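Sensor protein (Bacteroides thetaiotaomicron, PDB 2X7X) binds beta-D-fructofuranose through this periplasmic domain and, as part of a hybrid two-component sensor, probably relays the signal through histidine kinase activity to transcription. Local coordinates at residues 242-247 with 272-277; 216-221 with 238-243. One frame throughout, in Å; residues are numbered along the deposited sequence.

Interaction 1 (242-247 with 272-277); sequences TFIYPT and NTAVVD. With FRU (beta-D-fructofuranose), chain E; PO4 (phosphate ion), chain D.
Val-275 lays one methyl over a face of the Phe-243 ring: CG2 sits 3.9 Å from the ring centroid, 26° off the normal, so the contact is a CH-pi one, displaced toward the rim near CZ. The two side chains cross obliquely. The valine torsion sets this up, since CG2 stands anti to the backbone N while CG1 turns toward the bound phosphate ion, which accepts a bond from Val-275 N. At the ring edge, near its plane, comes Thr-273 OG1, whose hydroxyl is spent on Ile-244 O (2.7 Å), approaching with a 23° tilt from the carbonyl plane. An alanine at Phe-243 takes away the ring, which is likely to leave Val-275 CG2 without its CH-pi partner and to open a gap toward Ser-116 and Val-117 of helix 110-124. The backbones are antiparallel neighbours at the 275-277 edge of the mixed sheet in one lobe of a periplasmic binding protein fold. Chain 242-247 leaves this sheet toward the other lobe, and 272-277 returns from strand 268-271 there, so the pair lies at two of the crossings between lobes. Thr-242 and Val-276 form the hydrogen-bonded pair, with Thr-242 N to Val-276 O at 2.9 Å and Val-276 N to Thr-242 O at 2.7 Å. On their side of the sheet the two side chains run side by side, while Thr-242 OG1 bonds to Asp-197. Ile-244 N continues the pairing to Ala-274 O (2.9 Å, 172° at the hydrogen). The Ile-244 side chain meets Val-276 at about a right angle, CG1 to CG2 3.9 Å, with Met-284 of helix 281-304 against both. Farther along, Pro-246 CG lies 3.5 Å from Asn-272 O.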
loop_
_atom_site.group_PDB
_atom_site.type_symbol
_atom_site.label_atom_id
_atom_site.label_comp_id
_atom_site.label_asym_id
_atom_site.label_seq_id
_atom_site.Cartn_x
_atom_site.Cartn_y
_atom_site.Cartn_z
ATOM N N THR A 242 2.376 14.765 -1.772
ATOM C CA THR A 242 0.979 14.969 -1.432
ATOM C C THR A 242 0.657 14.226 -0.139
ATOM O O THR A 242 1.363 13.300 0.239
ATOM C CB THR A 242 0.028 14.589 -2.592
ATOM O OG1 THR A 242 -1.317 14.932 -2.233
ATOM C CG2 THR A 242 0.131 13.092 -2.936
ATOM N N PHE A 243 -0.382 14.664 0.559
ATOM C CA PHE A 243 -0.715 14.091 1.865
ATOM C C PHE A 243 -2.001 13.320 1.799
ATOM O O PHE A 243 -2.956 13.759 1.153
ATOM C CB PHE A 243 -0.771 15.182 2.937
ATOM C CG PHE A 243 0.574 15.680 3.325
ATOM C CD1 PHE A 243 1.224 15.152 4.435
ATOM C CD2 PHE A 243 1.232 16.621 2.532
ATOM C CE1 PHE A 243 2.498 15.595 4.782
ATOM C CE2 PHE A 243 2.494 17.069 2.852
ATOM C CZ PHE A 243 3.134 16.568 3.983
ATOM N N ILE A 244 -2.013 12.154 2.433
ATOM C CA ILE A 244 -3.190 11.305 2.457
ATOM C C ILE A 244 -4.324 12.020 3.162
ATOM O O ILE A 244 -4.205 12.369 4.336
ATOM C CB ILE A 244 -2.907 9.957 3.155
ATOM C CG1 ILE A 244 -2.003 9.087 2.264
ATOM C CG2 ILE A 244 -4.222 9.239 3.517
ATOM C CD1 ILE A 244 -1.766 7.683 2.793
ATOM N N TYR A 245 -5.402 12.287 2.436
ATOM C CA TYR A 245 -6.631 12.747 3.061
ATOM C C TYR A 245 -7.644 11.618 2.952
ATOM O O TYR A 245 -8.273 11.429 1.897
ATOM C CB TYR A 245 -7.149 14.042 2.435
ATOM C CG TYR A 245 -8.234 14.698 3.265
ATOM C CD1 TYR A 245 -7.995 15.057 4.603
ATOM C CD2 TYR A 245 -9.492 14.952 2.733
ATOM C CE1 TYR A 245 -8.985 15.661 5.387
ATOM C CE2 TYR A 245 -10.488 15.555 3.504
ATOM C CZ TYR A 245 -10.225 15.908 4.831
ATOM O OH TYR A 245 -11.191 16.513 5.613
ATOM N N PRO A 246 -7.779 10.839 4.031
ATOM C CA PRO A 246 -8.459 9.536 3.953
ATOM C C PRO A 246 -9.972 9.647 3.870
ATOM O O PRO A 246 -10.587 10.480 4.544
ATOM C CB PRO A 246 -8.036 8.827 5.243
ATOM C CG PRO A 246 -7.741 9.944 6.217
ATOM C CD PRO A 246 -7.269 11.130 5.383
ATOM N N THR A 247 -10.544 8.804 3.021
ATOM C CA THR A 247 -11.977 8.746 2.788
ATOM C C THR A 247 -12.646 7.891 3.869
ATOM O O THR A 247 -13.625 8.327 4.477
ATOM C CB THR A 247 -12.286 8.191 1.392
ATOM O OG1 THR A 247 -11.616 6.942 1.220
ATOM C CG2 THR A 247 -11.806 9.140 0.306
ATOM N N ASN A 272 -5.767 9.653 10.589
ATOM C CA ASN A 272 -4.391 10.098 10.380
ATOM C C ASN A 272 -4.078 10.388 8.929
ATOM O O ASN A 272 -4.757 9.899 8.012
ATOM C CB ASN A 272 -3.395 9.071 10.927
ATOM C CG ASN A 272 -3.664 8.716 12.377
ATOM O OD1 ASN A 272 -3.680 9.590 13.253
ATOM N ND2 ASN A 272 -3.899 7.424 12.635
ATOM N N THR A 273 -3.035 11.184 8.733
ATOM C CA THR A 273 -2.492 11.423 7.407
ATOM C C THR A 273 -1.090 10.795 7.286
ATOM O O THR A 273 -0.556 10.247 8.258
ATOM C CB THR A 273 -2.470 12.940 7.090
ATOM O OG1 THR A 273 -2.007 13.155 5.751
ATOM C CG2 THR A 273 -1.583 13.700 8.075
ATOM N N ALA A 274 -0.526 10.852 6.082
ATOM C CA ALA A 274 0.883 10.536 5.837
ATOM C C ALA A 274 1.303 11.228 4.556
ATOM O O ALA A 274 0.480 11.458 3.664
ATOM C CB ALA A 274 1.103 9.040 5.719
ATOM N N VAL A 275 2.582 11.570 4.472
ATOM C CA VAL A 275 3.133 12.130 3.261
ATOM C C VAL A 275 3.362 11.010 2.238
ATOM O O VAL A 275 3.726 9.881 2.595
ATOM C CB VAL A 275 4.443 12.906 3.548
ATOM C CG1 VAL A 275 5.624 11.954 3.810
ATOM C CG2 VAL A 275 4.761 13.871 2.424
ATOM N N VAL A 276 3.124 11.341 0.973
ATOM C CA VAL A 276 3.410 10.465 -0.142
ATOM C C VAL A 276 4.283 11.218 -1.117
ATOM O O VAL A 276 3.907 12.282 -1.588
ATOM C CB VAL A 276 2.124 10.041 -0.869
ATOM C CG1 VAL A 276 2.446 9.225 -2.131
ATOM C CG2 VAL A 276 1.205 9.265 0.063
ATOM N N ASP A 277 5.439 10.656 -1.444
ATOM C CA ASP A 277 6.381 11.303 -2.347
ATOM C C ASP A 277 7.217 10.255 -3.071
ATOM O O ASP A 277 6.922 9.055 -2.978
ATOM C CB ASP A 277 7.258 12.302 -1.582
ATOM C CG ASP A 277 7.982 11.676 -0.403
ATOM O OD1 ASP A 277 8.099 10.437 -0.322
ATOM O OD2 ASP A 277 8.472 12.433 0.454
HETATM C C1 FRU E . -13.228 16.361 -2.239
HETATM C C2 FRU E . -12.319 17.496 -1.801
HETATM C C3 FRU E . -10.878 17.035 -1.603
HETATM C C4 FRU E . -10.455 17.826 -0.380
HETATM C C5 FRU E . -11.730 17.781 0.450
HETATM C C6 FRU E . -11.871 18.892 1.490
HETATM O O1 FRU E . -14.448 16.893 -2.748
HETATM O O2 FRU E . -12.425 18.556 -2.757
HETATM O O3 FRU E . -10.054 17.258 -2.757
HETATM O O4 FRU E . -9.322 17.259 0.286
HETATM O O5 FRU E . -12.758 17.956 -0.529
HETATM O O6 FRU E . -13.051 18.659 2.285
HETATM P P PO4 D . 4.504 10.449 7.744
HETATM O O1 PO4 D . 5.073 11.101 8.981
HETATM O O2 PO4 D . 5.565 9.602 7.086
HETATM O O3 PO4 D . 3.368 9.547 8.130
HETATM O O4 PO4 D . 4.005 11.510 6.794
#

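Interaction 2 (216-221 with 238-243); sequences MIFVGI and VLDATF. With K (potassium ion), chain F.
Asp-240 holds the backbone of Phe-218 at both polar atoms. Phe-218 N donates to Asp-240 OD2 at 2.8 Å, nearly straight at 167°, reaching the oxygen from above the carboxylate plane, and Asp-240 N in turn donates to Phe-218 O at 2.8 Å. The aspartate torsion makes this double grip possible: CG is anti to its carbonyl carbon (chi1 -63°), which folds the carboxylate back beside the amide of the same residue. Ala-241 N adds a weak bond to the same Phe-218 O. These bonds open the parallel pairing of strands 217-220 and 241-244, whose short axes diverge by only 12°, the two strands of a beta-alpha-beta unit completed by helix 230-235, in a lobe of the periplasmic binding protein fold. Pairing proceeds through Gly-220, whose N donates to Ala-241 O at 3.0 Å and whose O accepts from Phe-243 N at 3.2 Å.

Packing spreads from this backbone frame. Ile-217 crosses Asp-240 at about a right angle, its CG2 set 3.8 Å from OD1. Leu-239 turns CD2 in over the strand to 3.8 Å from Gly-220 N, where the glycine has no side chain to meet it. Just before Ile-217, Met-216 O binds a potassium ion at 2.8 Å, with Glu-213 O as a further protein ligand. The Phe-218 ring, lying beside that ion, meets Tyr-204 edge-to-face. Val-219, Ala-241, Ile-221 and Phe-243 share one face of the sheet, and Ile-221, Ala-241 and Phe-243 reach helix 110-124 from it. There Val-219 CG1 lies at the edge of the Phe-243 ring, near its plane, 4.1 Å from CE2.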
loop_
_atom_site.group_PDB
_atom_site.type_symbol
_atom_site.label_atom_id
_atom_site.label_comp_id
_atom_site.label_asym_id
_atom_site.label_seq_id
_atom_site.Cartn_x
_atom_site.Cartn_y
_atom_site.Cartn_z
ATOM N N MET A 216 10.399 25.200 -9.266
ATOM C CA MET A 216 9.578 25.123 -8.064
ATOM C C MET A 216 9.088 23.706 -7.812
ATOM O O MET A 216 8.986 22.899 -8.740
ATOM C CB MET A 216 8.384 26.083 -8.170
ATOM C CG MET A 216 7.436 25.798 -9.330
ATOM S SD MET A 216 6.249 27.120 -9.633
ATOM C CE MET A 216 7.253 28.290 -10.569
ATOM N N ILE A 217 8.806 23.404 -6.550
ATOM C CA ILE A 217 8.212 22.124 -6.185
ATOM C C ILE A 217 6.702 22.282 -6.048
ATOM O O ILE A 217 6.208 23.400 -5.812
ATOM C CB ILE A 217 8.777 21.591 -4.852
ATOM C CG1 ILE A 217 8.485 22.578 -3.711
ATOM C CG2 ILE A 217 10.281 21.212 -4.998
ATOM C CD1 ILE A 217 8.501 21.935 -2.360
ATOM N N PHE A 218 5.977 21.172 -6.194
ATOM C CA PHE A 218 4.515 21.172 -6.093
ATOM C C PHE A 218 4.040 20.230 -4.999
ATOM O O PHE A 218 4.397 19.045 -4.985
ATOM C CB PHE A 218 3.860 20.814 -7.439
ATOM C CG PHE A 218 4.112 21.831 -8.519
ATOM C CD1 PHE A 218 3.161 22.824 -8.800
ATOM C CD2 PHE A 218 5.318 21.832 -9.237
ATOM C CE1 PHE A 218 3.415 23.796 -9.793
ATOM C CE2 PHE A 218 5.569 22.794 -10.225
ATOM C CZ PHE A 218 4.627 23.770 -10.501
ATOM N N VAL A 219 3.236 20.767 -4.077
ATOM C CA VAL A 219 2.668 19.957 -2.994
ATOM C C VAL A 219 1.149 20.039 -2.969
ATOM O O VAL A 219 0.577 21.123 -3.069
ATOM C CB VAL A 219 3.269 20.315 -1.611
ATOM C CG1 VAL A 219 2.788 19.339 -0.574
ATOM C CG2 VAL A 219 4.802 20.304 -1.670
ATOM N N GLY A 220 0.501 18.883 -2.867
ATOM C CA GLY A 220 -0.958 18.816 -2.852
ATOM C C GLY A 220 -1.459 17.987 -1.688
ATOM O O GLY A 220 -0.669 17.538 -0.857
ATOM N N ILE A 221 -2.773 17.800 -1.610
ATOM C CA ILE A 221 -3.376 16.997 -0.549
ATOM C C ILE A 221 -4.415 16.080 -1.179
ATOM O O ILE A 221 -5.078 16.474 -2.134
ATOM C CB ILE A 221 -4.034 17.876 0.537
ATOM C CG1 ILE A 221 -3.005 18.815 1.170
ATOM C CG2 ILE A 221 -4.650 17.012 1.631
ATOM C CD1 ILE A 221 -3.589 19.954 1.989
ATOM N N VAL A 238 5.121 14.894 -11.438
ATOM C CA VAL A 238 4.389 16.156 -11.538
ATOM C C VAL A 238 4.219 16.812 -10.153
ATOM O O VAL A 238 4.406 18.014 -9.993
ATOM C CB VAL A 238 3.012 15.942 -12.207
ATOM C CG1 VAL A 238 2.184 17.238 -12.209
ATOM C CG2 VAL A 238 3.201 15.395 -13.643
ATOM N N LEU A 239 3.850 16.007 -9.163
ATOM C CA LEU A 239 3.772 16.442 -7.786
ATOM C C LEU A 239 5.007 15.954 -7.045
ATOM O O LEU A 239 5.408 14.784 -7.182
ATOM C CB LEU A 239 2.544 15.823 -7.129
ATOM C CG LEU A 239 1.204 16.533 -7.156
ATOM C CD1 LEU A 239 0.168 15.609 -6.531
ATOM C CD2 LEU A 239 1.296 17.817 -6.374
ATOM N N ASP A 240 5.607 16.824 -6.245
ATOM C CA ASP A 240 6.735 16.388 -5.454
ATOM C C ASP A 240 6.283 15.661 -4.217
ATOM O O ASP A 240 6.948 14.743 -3.763
ATOM C CB ASP A 240 7.619 17.551 -5.095
ATOM C CG ASP A 240 8.221 18.196 -6.312
ATOM O OD1 ASP A 240 9.398 17.899 -6.615
ATOM O OD2 ASP A 240 7.505 18.978 -6.977
ATOM N N ALA A 241 5.133 16.059 -3.689
ATOM C CA ALA A 241 4.571 15.437 -2.499
ATOM C C ALA A 241 3.072 15.674 -2.434
ATOM O O ALA A 241 2.557 16.653 -2.977
ATOM C CB ALA A 241 5.256 15.964 -1.218
ATOM N N THR A 242 2.376 14.765 -1.772
ATOM C CA THR A 242 0.979 14.969 -1.432
ATOM C C THR A 242 0.657 14.226 -0.139
ATOM O O THR A 242 1.363 13.300 0.239
ATOM C CB THR A 242 0.028 14.589 -2.592
ATOM O OG1 THR A 242 -1.317 14.932 -2.233
ATOM C CG2 THR A 242 0.131 13.092 -2.936
ATOM N N PHE A 243 -0.382 14.664 0.559
ATOM C CA PHE A 243 -0.715 14.091 1.865
ATOM C C PHE A 243 -2.001 13.320 1.799
ATOM O O PHE A 243 -2.956 13.759 1.153
ATOM C CB PHE A 243 -0.771 15.182 2.937
ATOM C CG PHE A 243 0.574 15.680 3.325
ATOM C CD1 PHE A 243 1.224 15.152 4.435
ATOM C CD2 PHE A 243 1.232 16.621 2.532
ATOM C CE1 PHE A 243 2.498 15.595 4.782
ATOM C CE2 PHE A 243 2.494 17.069 2.852
ATOM C CZ PHE A 243 3.134 16.568 3.983
HETATM K K K F . 9.055 20.635 -10.427
HETATM O O HOH W 1 9.233 17.278 -10.807
#

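Strand 241-244 is common to both contacts: interaction 2 pairs it in parallel with 217-220, and interaction 1 pairs its other side antiparallel with 275-277. Thr-242 and Phe-243 belong to both, and the two centres lie 11 Å apart. Segment 272-277 also packs directly on 238-243, with Asp-277 CB 3.3 Å from Asp-240 O and Val-276 O 3.9 Å from Ala-241 CB. Toward the sugar, Tyr-245 CB meets Ile-221 CG2 at 4.0 Å. Tyr-245 belongs to the fructose pocket, its CD2 3.4 Å from fructose O4, while Ile-221 directly precedes Asp-222, which hydrogen-bonds the sugar. The potassium ion at Met-216 lies at the opposite end of strand 217-220 from the sugar.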